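Local coordinates for DltD domain-containing protein (Beauveria bassiana, PDB 7D78) that probably releases a polyketide chain from its thioester and closes it into a medium-ring lactone, as a thioesterase of alpha/beta hydrolase fold, at residues V30-I40 against D109-L120; V262-S270 against K292-L300. One frame throughout, in Å; residues are numbered along the deposited sequence.

Contact 1. Residues V30-I40 against D109-L120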
# COMPACT_ATOMS: atom_id res chain seq x y z
N VAL A 30 16.73 -13.05 -18.67
CA VAL A 30 17.20 -13.13 -17.29
C VAL A 30 15.97 -13.09 -16.38
O VAL A 30 15.10 -12.22 -16.55
CB VAL A 30 18.21 -12.01 -16.95
CG1 VAL A 30 18.30 -11.79 -15.44
CG2 VAL A 30 19.60 -12.38 -17.50
N GLU A 31 15.90 -14.03 -15.45
CA GLU A 31 14.79 -14.18 -14.52
C GLU A 31 15.24 -13.82 -13.11
O GLU A 31 16.35 -14.19 -12.71
CB GLU A 31 14.25 -15.61 -14.54
CG GLU A 31 13.97 -16.10 -15.95
CD GLU A 31 13.23 -17.42 -15.99
OE1 GLU A 31 13.41 -18.23 -15.06
OE2 GLU A 31 12.47 -17.64 -16.96
N CYS A 32 14.39 -13.12 -12.37
CA CYS A 32 14.68 -12.74 -10.99
C CYS A 32 13.56 -13.29 -10.10
O CYS A 32 12.38 -13.12 -10.42
CB CYS A 32 14.76 -11.21 -10.81
SG CYS A 32 15.82 -10.31 -11.98
N LYS A 33 13.94 -13.93 -9.00
CA LYS A 33 12.98 -14.49 -8.06
C LYS A 33 12.63 -13.45 -7.00
O LYS A 33 13.49 -12.67 -6.57
CB LYS A 33 13.53 -15.74 -7.38
CG LYS A 33 13.60 -16.98 -8.26
CD LYS A 33 13.52 -18.25 -7.43
CE LYS A 33 12.33 -18.20 -6.47
NZ LYS A 33 12.09 -19.50 -5.76
N THR A 34 11.38 -13.46 -6.56
CA THR A 34 10.91 -12.58 -5.50
C THR A 34 10.83 -13.36 -4.20
O THR A 34 10.89 -14.59 -4.19
CB THR A 34 9.53 -12.01 -5.84
OG1 THR A 34 8.60 -13.09 -5.93
CG2 THR A 34 9.58 -11.26 -7.17
N ILE A 35 10.68 -12.64 -3.08
CA ILE A 35 10.65 -13.35 -1.80
C ILE A 35 9.43 -14.27 -1.67
O ILE A 35 9.49 -15.25 -0.92
CB ILE A 35 10.74 -12.38 -0.61
CG1 ILE A 35 9.53 -11.44 -0.57
CG2 ILE A 35 12.05 -11.59 -0.65
CD1 ILE A 35 9.48 -10.61 0.69
N ASP A 36 8.34 -14.01 -2.40
CA ASP A 36 7.21 -14.95 -2.35
C ASP A 36 7.29 -16.03 -3.44
O ASP A 36 6.35 -16.82 -3.57
CB ASP A 36 5.87 -14.18 -2.41
CG ASP A 36 5.56 -13.59 -3.79
OD1 ASP A 36 6.42 -13.59 -4.69
OD2 ASP A 36 4.42 -13.11 -3.97
N GLY A 37 8.37 -16.09 -4.20
CA GLY A 37 8.58 -17.19 -5.13
C GLY A 37 8.12 -16.96 -6.55
O GLY A 37 8.18 -17.89 -7.37
N ILE A 38 7.65 -15.78 -6.88
CA ILE A 38 7.24 -15.43 -8.24
C ILE A 38 8.49 -15.17 -9.07
O ILE A 38 9.52 -14.72 -8.54
CB ILE A 38 6.30 -14.19 -8.17
CG1 ILE A 38 4.83 -14.62 -8.23
CG2 ILE A 38 6.58 -13.15 -9.24
CD1 ILE A 38 4.47 -15.61 -7.16
N ILE A 39 8.44 -15.49 -10.36
CA ILE A 39 9.56 -15.24 -11.27
C ILE A 39 9.23 -14.02 -12.13
O ILE A 39 8.23 -14.02 -12.85
CB ILE A 39 9.83 -16.46 -12.17
CG1 ILE A 39 10.02 -17.72 -11.34
CG2 ILE A 39 11.04 -16.19 -13.07
CD1 ILE A 39 11.39 -17.92 -10.84
N ILE A 40 10.09 -13.00 -12.07
CA ILE A 40 10.04 -11.86 -12.98
C ILE A 40 10.95 -12.17 -14.16
O ILE A 40 12.09 -12.61 -13.97
CB ILE A 40 10.50 -10.57 -12.27
CG1 ILE A 40 9.59 -10.24 -11.07
CG2 ILE A 40 10.64 -9.41 -13.26
CD1 ILE A 40 8.16 -9.93 -11.47
N ASP A 109 9.12 -5.64 -5.49
CA ASP A 109 9.73 -6.56 -6.46
C ASP A 109 11.05 -6.02 -6.97
O ASP A 109 11.99 -6.78 -7.21
CB ASP A 109 8.78 -6.81 -7.64
CG ASP A 109 7.60 -7.71 -7.28
OD1 ASP A 109 7.61 -8.32 -6.19
OD2 ASP A 109 6.66 -7.80 -8.11
N LEU A 110 11.14 -4.68 -7.13
CA LEU A 110 12.36 -4.06 -7.64
C LEU A 110 13.54 -4.26 -6.70
O LEU A 110 14.68 -4.37 -7.16
CB LEU A 110 12.13 -2.56 -7.88
CG LEU A 110 11.72 -2.20 -9.31
CD1 LEU A 110 11.19 -0.79 -9.39
CD2 LEU A 110 12.90 -2.38 -10.28
N ALA A 111 13.31 -4.30 -5.38
CA ALA A 111 14.39 -4.68 -4.46
C ALA A 111 14.94 -6.06 -4.81
O ALA A 111 16.16 -6.27 -4.81
CB ALA A 111 13.91 -4.66 -3.01
N ASP A 112 14.05 -7.01 -5.11
CA ASP A 112 14.49 -8.36 -5.42
C ASP A 112 15.14 -8.43 -6.80
O ASP A 112 16.11 -9.16 -7.00
CB ASP A 112 13.31 -9.32 -5.32
CG ASP A 112 12.74 -9.38 -3.91
OD1 ASP A 112 13.48 -8.99 -2.97
OD2 ASP A 112 11.58 -9.81 -3.73
N ILE A 113 14.63 -7.65 -7.76
CA ILE A 113 15.30 -7.53 -9.05
C ILE A 113 16.71 -6.96 -8.88
O ILE A 113 17.68 -7.49 -9.44
CB ILE A 113 14.45 -6.68 -10.01
CG1 ILE A 113 13.15 -7.41 -10.32
CG2 ILE A 113 15.25 -6.35 -11.30
CD1 ILE A 113 12.05 -6.49 -10.84
N VAL A 114 16.84 -5.90 -8.08
CA VAL A 114 18.17 -5.33 -7.83
C VAL A 114 19.10 -6.39 -7.25
O VAL A 114 20.27 -6.49 -7.64
CB VAL A 114 18.07 -4.10 -6.91
CG1 VAL A 114 19.46 -3.66 -6.44
CG2 VAL A 114 17.41 -2.94 -7.65
N THR A 115 18.59 -7.22 -6.34
CA THR A 115 19.42 -8.27 -5.75
C THR A 115 19.95 -9.21 -6.82
O THR A 115 21.15 -9.54 -6.84
CB THR A 115 18.62 -9.05 -4.70
OG1 THR A 115 18.32 -8.20 -3.60
CG2 THR A 115 19.43 -10.27 -4.18
N HIS A 116 19.09 -9.67 -7.74
CA HIS A 116 19.58 -10.64 -8.71
C HIS A 116 20.45 -10.00 -9.78
O HIS A 116 21.48 -10.56 -10.15
CB HIS A 116 18.43 -11.40 -9.36
CG HIS A 116 18.89 -12.45 -10.33
ND1 HIS A 116 19.64 -13.55 -9.94
CD2 HIS A 116 18.75 -12.55 -11.68
CE1 HIS A 116 19.92 -14.28 -11.01
NE2 HIS A 116 19.39 -13.70 -12.07
N ILE A 117 20.07 -8.82 -10.28
CA ILE A 117 20.88 -8.15 -11.31
C ILE A 117 22.27 -7.81 -10.76
O ILE A 117 23.29 -7.95 -11.45
CB ILE A 117 20.15 -6.89 -11.84
CG1 ILE A 117 18.83 -7.26 -12.54
CG2 ILE A 117 21.05 -6.11 -12.79
CD1 ILE A 117 18.96 -8.29 -13.69
N SER A 118 22.32 -7.35 -9.50
CA SER A 118 23.60 -7.05 -8.86
C SER A 118 24.50 -8.27 -8.74
O SER A 118 25.72 -8.13 -8.64
CB SER A 118 23.37 -6.45 -7.45
OG SER A 118 22.62 -5.25 -7.51
N SER A 119 23.92 -9.48 -8.76
CA SER A 119 24.73 -10.68 -8.63
C SER A 119 25.34 -11.15 -9.96
O SER A 119 26.17 -12.06 -9.94
CB SER A 119 23.89 -11.82 -8.03
OG SER A 119 23.13 -12.47 -9.04
N LEU A 120 24.96 -10.54 -11.08
CA LEU A 120 25.39 -11.06 -12.37
C LEU A 120 26.87 -10.72 -12.63
O LEU A 120 27.39 -9.75 -12.08
CB LEU A 120 24.51 -10.49 -13.49
CG LEU A 120 23.04 -10.90 -13.41
CD1 LEU A 120 22.26 -10.26 -14.56
CD2 LEU A 120 22.90 -12.42 -13.43
O HOH W 1 16.17 -12.01 -6.77
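The backbone N of I35 reaches D112 OD2 at 3.0 Å, bent to 144° at the hydrogen and arriving from above the carboxylate plane. The same carboxylate takes R179 of the second subunit in a salt bridge through OD1, so D112 ties the turn T34-G37 both to its own helix and to the partner chain. I35 CG2 lies 3.6 Å from D112 OD2, its side chain crossing the aspartate at about a right angle. Two residues before I35, a water donates to both K33 O and D112 O, joining strand end and helix backbone.

T34 works in two directions. With OG1 between its backbone N and carbonyl carbon (chi1 63°), the hydroxyl bonds D36 OD1 at 2.6 Å inside the type I turn, while CG2 stays against D109 OD1. R88 makes salt bridges to both D36 and D109, and its charge probably eases the crowding of these acids; Q105 also bonds D109.

Toward the helix C-terminus the contact turns mostly apolar, round the H116 ring. H116 CG lies anti to the backbone N, which carries the ring to the strand, and C32 SG meets its edge 3.7 Å from CD2. V30 CG1 comes to that edge too, near the ring plane, and also touches I117 CD1 at 4.0 Å. C32 SG is further bounded by I113 CG2, at 4.1 Å. I40's side chain, from the second strand, crosses I113's at about a right angle, CG2 4.0 Å from CD1. Behind these residues, Y83 and Y85 of strand 81-86 continue the core.

Strand 30-33 and helix 109-118 run at 126° to each other. This is the N-terminal beta hairpin at the edge of an alpha/beta hydrolase sheet, packed against the helix that leads from strand 81-86 toward strand 127-133.

Contact 2. Residues V262-S270 against K292-L300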
# COMPACT_ATOMS: atom_id res chain seq x y z
N VAL A 262 12.40 13.66 -16.71
CA VAL A 262 12.12 14.08 -18.08
C VAL A 262 10.61 14.22 -18.22
O VAL A 262 9.88 13.23 -18.13
CB VAL A 262 12.68 13.08 -19.09
CG1 VAL A 262 12.38 13.54 -20.52
CG2 VAL A 262 14.18 12.88 -18.87
N THR A 263 10.16 15.45 -18.48
CA THR A 263 8.74 15.77 -18.54
C THR A 263 8.38 16.24 -19.94
O THR A 263 9.05 17.14 -20.48
CB THR A 263 8.40 16.87 -17.52
OG1 THR A 263 8.55 16.35 -16.20
CG2 THR A 263 6.96 17.38 -17.71
N PRO A 264 7.34 15.68 -20.57
CA PRO A 264 6.91 16.17 -21.88
C PRO A 264 6.14 17.47 -21.72
O PRO A 264 5.24 17.57 -20.88
CB PRO A 264 6.00 15.05 -22.41
CG PRO A 264 6.00 13.96 -21.32
CD PRO A 264 6.44 14.63 -20.06
N GLU A 265 6.51 18.48 -22.53
CA GLU A 265 5.81 19.76 -22.48
C GLU A 265 4.30 19.60 -22.63
O GLU A 265 3.53 20.23 -21.91
CB GLU A 265 6.34 20.71 -23.56
CG GLU A 265 5.71 22.10 -23.48
CD GLU A 265 5.94 22.95 -24.72
OE1 GLU A 265 6.30 22.38 -25.77
OE2 GLU A 265 5.75 24.18 -24.63
N LEU A 266 3.88 18.76 -23.57
CA LEU A 266 2.47 18.60 -23.92
C LEU A 266 1.91 17.28 -23.39
O LEU A 266 1.14 16.59 -24.07
CB LEU A 266 2.28 18.71 -25.43
CG LEU A 266 2.90 19.98 -26.02
CD1 LEU A 266 2.73 20.02 -27.53
CD2 LEU A 266 2.26 21.19 -25.38
N ASP A 267 2.27 16.92 -22.17
CA ASP A 267 1.78 15.68 -21.58
C ASP A 267 0.29 15.81 -21.27
O ASP A 267 -0.09 16.54 -20.35
CB ASP A 267 2.57 15.36 -20.31
CG ASP A 267 2.43 13.90 -19.89
OD1 ASP A 267 1.33 13.34 -20.09
OD2 ASP A 267 3.41 13.33 -19.36
N THR A 268 -0.55 15.11 -22.03
CA THR A 268 -1.99 15.10 -21.79
C THR A 268 -2.44 13.97 -20.88
O THR A 268 -3.65 13.83 -20.64
CB THR A 268 -2.75 14.97 -23.12
OG1 THR A 268 -2.24 13.83 -23.83
CG2 THR A 268 -2.58 16.23 -23.96
N MET A 269 -1.52 13.13 -20.39
CA MET A 269 -1.86 12.05 -19.46
C MET A 269 -1.38 12.27 -18.04
O MET A 269 -2.06 11.83 -17.10
CB MET A 269 -1.32 10.69 -19.94
CG MET A 269 -2.16 9.98 -21.03
SD MET A 269 -1.18 8.92 -22.11
CE MET A 269 -1.20 7.32 -21.34
N SER A 270 -0.22 12.87 -17.86
CA SER A 270 0.26 13.26 -16.53
C SER A 270 0.53 14.75 -16.57
O SER A 270 1.47 15.19 -17.26
CB SER A 270 1.52 12.48 -16.17
OG SER A 270 2.09 12.95 -14.96
N LYS A 292 10.29 19.49 -25.41
CA LYS A 292 9.38 20.43 -26.06
C LYS A 292 8.54 19.74 -27.12
O LYS A 292 9.02 18.88 -27.86
CB LYS A 292 10.16 21.58 -26.70
CG LYS A 292 10.73 22.56 -25.70
CD LYS A 292 9.68 23.55 -25.23
CE LYS A 292 9.91 23.93 -23.77
NZ LYS A 292 9.02 25.04 -23.32
N GLY A 293 7.26 20.12 -27.18
CA GLY A 293 6.34 19.57 -28.16
C GLY A 293 6.02 18.10 -28.01
O GLY A 293 5.33 17.55 -28.88
N LYS A 294 6.48 17.44 -26.95
CA LYS A 294 6.27 16.01 -26.80
C LYS A 294 5.09 15.72 -25.88
O LYS A 294 4.72 16.54 -25.03
CB LYS A 294 7.53 15.32 -26.26
CG LYS A 294 8.68 15.36 -27.24
CD LYS A 294 8.22 14.97 -28.64
CE LYS A 294 9.35 15.08 -29.65
NZ LYS A 294 10.40 14.06 -29.43
N GLY A 295 4.49 14.54 -26.07
CA GLY A 295 3.46 14.03 -25.21
C GLY A 295 3.95 12.89 -24.33
O GLY A 295 5.13 12.53 -24.32
N HIS A 296 3.00 12.30 -23.59
CA HIS A 296 3.33 11.24 -22.64
C HIS A 296 3.98 10.04 -23.33
O HIS A 296 4.89 9.42 -22.77
CB HIS A 296 2.06 10.81 -21.90
CG HIS A 296 2.31 10.02 -20.65
ND1 HIS A 296 2.77 10.59 -19.48
CD2 HIS A 296 2.14 8.71 -20.38
CE1 HIS A 296 2.88 9.66 -18.55
NE2 HIS A 296 2.51 8.51 -19.07
N LEU A 297 3.53 9.70 -24.55
CA LEU A 297 4.05 8.52 -25.24
C LEU A 297 5.15 8.83 -26.24
O LEU A 297 5.87 7.91 -26.65
CB LEU A 297 2.94 7.77 -26.01
CG LEU A 297 1.76 7.15 -25.26
CD1 LEU A 297 2.19 6.49 -23.97
CD2 LEU A 297 0.70 8.20 -25.01
N THR A 298 5.29 10.08 -26.67
CA THR A 298 6.29 10.47 -27.66
C THR A 298 7.49 11.15 -27.03
O THR A 298 8.36 11.64 -27.76
CB THR A 298 5.66 11.39 -28.71
OG1 THR A 298 5.14 12.57 -28.07
CG2 THR A 298 4.52 10.68 -29.44
N VAL A 299 7.55 11.21 -25.70
CA VAL A 299 8.63 11.94 -25.04
C VAL A 299 9.99 11.37 -25.40
O VAL A 299 10.99 12.11 -25.43
CB VAL A 299 8.38 11.94 -23.52
CG1 VAL A 299 8.30 10.50 -23.00
CG2 VAL A 299 9.44 12.75 -22.79
N LEU A 300 10.07 10.08 -25.73
CA LEU A 300 11.34 9.45 -26.08
C LEU A 300 11.40 9.05 -27.56
O LEU A 300 12.20 8.18 -27.93
CB LEU A 300 11.59 8.23 -25.18
CG LEU A 300 11.76 8.56 -23.68
CD1 LEU A 300 12.18 7.35 -22.87
CD2 LEU A 300 12.75 9.70 -23.48
O HOH W 2 0.15 12.97 -23.98
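V262 CG1 meets V299 CG2 at 3.8 Å, an apolar start beneath the loop. P264 comes next: its CG rests on V299 CB, and its CB lies against the carbonyl oxygens of K294 and G295. E265, with CG anti to its backbone N (chi1 -176°) and the chain extended, sends OE1 to G293 N, a nearly straight bond of 2.8 Å; OE2 forms a long salt bridge with K292 NZ. L266 N bonds K294 O at 2.8 Å.

D267 divides its oxygens. OD1 accepts from M269 N, an Asx turn, and from S270 N, making it an Asx motif, while the syn lone pair of OD2 receives H296 ND1 at 2.8 Å and 173°, in the ring plane; Q275 NE2 also bonds OD2. With an alanine here, H296 ND1 would probably lose its acceptor, and M269 N and S270 N the oxygen that holds the turn. M269 CB sits over one face of that ring, 4.0 Å from its centroid, and M269 SD touches L297 CD2. H296 NE2 bonds S134 OG, consistent with a Ser-His-Asp triad.

V262 and L300 pack on helix 305-319, V299 on strand 286-291, and M269 and L297 on helix 210-220.

Contact 1 closes in the chain before contact 2 opens, and the two lie on opposite sides of the chain's centre, with centres 31 Å apart and nearest atoms about 16 Å apart. Both reach the same eight-stranded mixed sheet. Contact 1 holds its antiparallel end, at edge strand 28-33 and its neighbour 39-45; contact 2 takes in the C-terminal end of strand 259-264, which lies beside the other edge strand, 286-291, and the loop beyond it. Strand 127-133, leading to S134, runs between them in the sheet. Contact 1 joins the edge hairpin to helix 103-118 and also meets the second subunit, whereas contact 2 touches no other chain and probably forms part of the active site.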